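Long-range contact in fimbrial protein MyfA (Yersinia enterocolitica, PDB 5LND), which forms the major subunit of Myf fimbriae, surface polymers made of many copies of the protein and a probable virulence factor of pathogenic serotypes: residues R41-S46 and Q100-V105. Numbering follows the deposited sequence.
Sequences RPTGAS and QFTGRV
Arg41 and Arg104 form an antiparallel hydrogen-bonded pair, Arg41 N giving to Arg104 O at 2.9 Å and Arg104 N to Arg41 O at 2.8 Å. One bond further, Thr43 N reaches Thr102 O (3.0 Å) from above the carbonyl plane, and there regular pairing gives way to a local break in strand 37-52, bridged by side chains. The hydroxyl of Thr102, set between its own backbone N and carbonyl carbon (chi1 54°), donates to Thr43 O over 2.6 Å. Ser46 N grips the same oxygen from the opposite face of its plane, so the short turn 43-46 is tied both to itself and to the neighbouring strand. Where the backbone turns away from its neighbour, Ser46 OG in effect stands in for a main-chain acceptor: Thr102 N donates to it at 3.2 Å, and a water links this hydroxyl to Thr102 OG1. Ser46 CB lies 3.6 Å from Phe101 CD1, while Pro42 CB approaches CE1 of the same ring. On the sheet face opposite Phe101, the side chains of Arg41 and Arg104 run side by side with guanidinium planes 10° apart, and Arg41 CD lies 3.5 Å from Arg104 NH2. Glu106 forms salt bridges with both, one carboxylate oxygen each, which probably offsets the like charges. Strand 97-108 sits between strand 37-52 and strand 118-130, with Phe101 and Gly103 hydrogen-bonded through their backbones to Ala126 and Ile124. Inside the Ig-like beta sandwich, Phe101 packs on Trp73 of strand 72-75 and on Phe25 of strand 22-30 in the facing sheet.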
ATOM      1  N   ARG B  41      -9.956  -8.012  17.193  1.00 15.76           N
ATOM      2  CA  ARG B  41      -9.003  -8.766  16.390  1.00 17.95           C
ATOM      3  C   ARG B  41      -9.131  -8.476  14.899  1.00 18.29           C
ATOM      4  O   ARG B  41     -10.160  -8.774  14.295  1.00 19.83           O
ATOM      5  CB  ARG B  41      -9.217 -10.262  16.602  1.00 19.54           C
ATOM      6  CG  ARG B  41      -9.230 -10.715  18.048  1.00 17.34           C
ATOM      7  CD  ARG B  41      -9.096 -12.209  18.104  1.00 18.89           C
ATOM      8  NE  ARG B  41      -8.898 -12.711  19.456  1.00 19.74           N
ATOM      9  CZ  ARG B  41      -7.731 -13.145  19.910  1.00 19.16           C
ATOM     10  NH1 ARG B  41      -6.687 -13.123  19.106  1.00 21.52           N
ATOM     11  NH2 ARG B  41      -7.603 -13.597  21.150  1.00 18.99           N
ATOM     12  N   PRO B  42      -8.071  -7.926  14.289  1.00 18.37           N
ATOM     13  CA  PRO B  42      -8.078  -7.650  12.843  1.00 17.75           C
ATOM     14  C   PRO B  42      -8.282  -8.911  12.017  1.00 18.17           C
ATOM     15  O   PRO B  42      -7.793  -9.973  12.391  1.00 20.84           O
ATOM     16  CB  PRO B  42      -6.673  -7.097  12.584  1.00 15.78           C
ATOM     17  CG  PRO B  42      -6.217  -6.562  13.901  1.00 19.16           C
ATOM     18  CD  PRO B  42      -6.827  -7.474  14.937  1.00 18.49           C
ATOM     19  N   THR B  43      -8.998  -8.802  10.905  1.00 17.74           N
ATOM     20  CA  THR B  43      -9.237  -9.969  10.069  1.00 17.83           C
ATOM     21  C   THR B  43      -8.990  -9.662   8.598  1.00 20.78           C
ATOM     22  O   THR B  43      -9.069  -8.508   8.175  1.00 19.27           O
ATOM     23  CB  THR B  43     -10.672 -10.550  10.254  1.00 20.12           C
ATOM     24  OG1 THR B  43     -11.637  -9.678   9.652  1.00 21.37           O
ATOM     25  CG2 THR B  43     -11.020 -10.780  11.745  1.00 18.65           C
ATOM     26  N   GLY B  44      -8.692 -10.699   7.822  1.00 20.38           N
ATOM     27  CA  GLY B  44      -8.529 -10.543   6.392  1.00 19.30           C
ATOM     28  C   GLY B  44      -7.382  -9.648   5.970  1.00 19.14           C
ATOM     29  O   GLY B  44      -6.252  -9.822   6.414  1.00 21.75           O
ATOM     30  N   ALA B  45      -7.692  -8.696   5.095  1.00 19.21           N
ATOM     31  CA  ALA B  45      -6.737  -7.716   4.621  1.00 20.10           C
ATOM     32  C   ALA B  45      -6.126  -6.954   5.792  1.00 20.86           C
ATOM     33  O   ALA B  45      -4.936  -6.651   5.801  1.00 19.51           O
ATOM     34  CB  ALA B  45      -7.420  -6.763   3.669  1.00 18.01           C
ATOM     35  N   SER B  46      -6.953  -6.663   6.785  1.00 20.52           N
ATOM     36  CA  SER B  46      -6.566  -5.796   7.879  1.00 17.17           C
ATOM     37  C   SER B  46      -5.674  -6.427   8.947  1.00 19.74           C
ATOM     38  O   SER B  46      -5.403  -5.803   9.976  1.00 20.21           O
ATOM     39  CB  SER B  46      -7.818  -5.220   8.518  1.00 17.38           C
ATOM     40  OG  SER B  46      -8.485  -4.377   7.611  1.00 18.42           O
ATOM     41  N   GLN B 100     -10.633   0.104   4.023  1.00 19.07           N
ATOM     42  CA  GLN B 100     -11.506  -0.740   4.814  1.00 19.44           C
ATOM     43  C   GLN B 100     -10.774  -1.421   5.955  1.00 18.41           C
ATOM     44  O   GLN B 100      -9.676  -1.938   5.789  1.00 19.34           O
ATOM     45  CB  GLN B 100     -12.137  -1.801   3.921  1.00 20.77           C
ATOM     46  CG  GLN B 100     -13.223  -2.596   4.596  1.00 20.63           C
ATOM     47  CD  GLN B 100     -13.708  -3.754   3.748  1.00 24.30           C
ATOM     48  OE1 GLN B 100     -12.926  -4.409   3.058  1.00 23.38           O
ATOM     49  NE2 GLN B 100     -15.007  -4.025   3.810  1.00 25.58           N
ATOM     50  N   PHE B 101     -11.389  -1.410   7.124  1.00 21.36           N
ATOM     51  CA  PHE B 101     -10.934  -2.260   8.199  1.00 17.59           C
ATOM     52  C   PHE B 101     -11.998  -3.313   8.468  1.00 18.53           C
ATOM     53  O   PHE B 101     -13.189  -3.013   8.547  1.00 18.37           O
ATOM     54  CB  PHE B 101     -10.636  -1.456   9.457  1.00 15.76           C
ATOM     55  CG  PHE B 101     -10.200  -2.301  10.609  1.00 18.32           C
ATOM     56  CD1 PHE B 101      -8.866  -2.652  10.762  1.00 16.62           C
ATOM     57  CD2 PHE B 101     -11.129  -2.767  11.535  1.00 16.63           C
ATOM     58  CE1 PHE B 101      -8.466  -3.439  11.825  1.00 16.33           C
ATOM     59  CE2 PHE B 101     -10.739  -3.553  12.599  1.00 15.86           C
ATOM     60  CZ  PHE B 101      -9.408  -3.893  12.745  1.00 18.53           C
ATOM     61  N   THR B 102     -11.545  -4.554   8.584  1.00 18.85           N
ATOM     62  CA  THR B 102     -12.384  -5.654   8.998  1.00 17.75           C
ATOM     63  C   THR B 102     -11.783  -6.238  10.262  1.00 16.70           C
ATOM     64  O   THR B 102     -10.559  -6.273  10.432  1.00 15.95           O
ATOM     65  CB  THR B 102     -12.479  -6.735   7.907  1.00 20.41           C
ATOM     66  OG1 THR B 102     -11.167  -7.165   7.514  1.00 19.03           O
ATOM     67  CG2 THR B 102     -13.201  -6.190   6.699  1.00 19.77           C
ATOM     68  N   GLY B 103     -12.650  -6.676  11.162  1.00 18.01           N
ATOM     69  CA  GLY B 103     -12.195  -7.275  12.396  1.00 19.60           C
ATOM     70  C   GLY B 103     -13.306  -7.985  13.131  1.00 18.46           C
ATOM     71  O   GLY B 103     -14.470  -7.905  12.739  1.00 16.82           O
ATOM     72  N   ARG B 104     -12.938  -8.687  14.199  1.00 20.73           N
ATOM     73  CA  ARG B 104     -13.900  -9.409  15.021  1.00 18.24           C
ATOM     74  C   ARG B 104     -13.807  -8.941  16.458  1.00 17.23           C
ATOM     75  O   ARG B 104     -12.728  -8.930  17.050  1.00 18.84           O
ATOM     76  CB  ARG B 104     -13.636 -10.908  14.964  1.00 20.44           C
ATOM     77  CG  ARG B 104     -14.497 -11.714  15.913  1.00 19.15           C
ATOM     78  CD  ARG B 104     -14.329 -13.199  15.689  1.00 21.83           C
ATOM     79  NE  ARG B 104     -13.048 -13.687  16.185  1.00 23.15           N
ATOM     80  CZ  ARG B 104     -11.972 -13.895  15.427  1.00 26.95           C
ATOM     81  NH1 ARG B 104     -12.009 -13.662  14.120  1.00 25.06           N
ATOM     82  NH2 ARG B 104     -10.852 -14.339  15.976  1.00 24.99           N
ATOM     83  N   VAL B 105     -14.940  -8.542  17.012  1.00 15.76           N
ATOM     84  CA  VAL B 105     -14.997  -8.127  18.402  1.00 19.63           C
ATOM     85  C   VAL B 105     -15.315  -9.330  19.274  1.00 17.50           C
ATOM     86  O   VAL B 105     -16.142 -10.151  18.908  1.00 17.95           O
ATOM     87  CB  VAL B 105     -16.045  -7.036  18.608  1.00 19.91           C
ATOM     88  CG1 VAL B 105     -16.104  -6.629  20.060  1.00 17.93           C
ATOM     89  CG2 VAL B 105     -15.696  -5.839  17.762  1.00 18.30           C
TER
HETATM   90  O   HOH W   1     -14.168  -9.639   9.942  1.00 20.06           O
HETATM   91  O   HOH W   2      -9.760  -5.717   5.747  1.00 23.02           O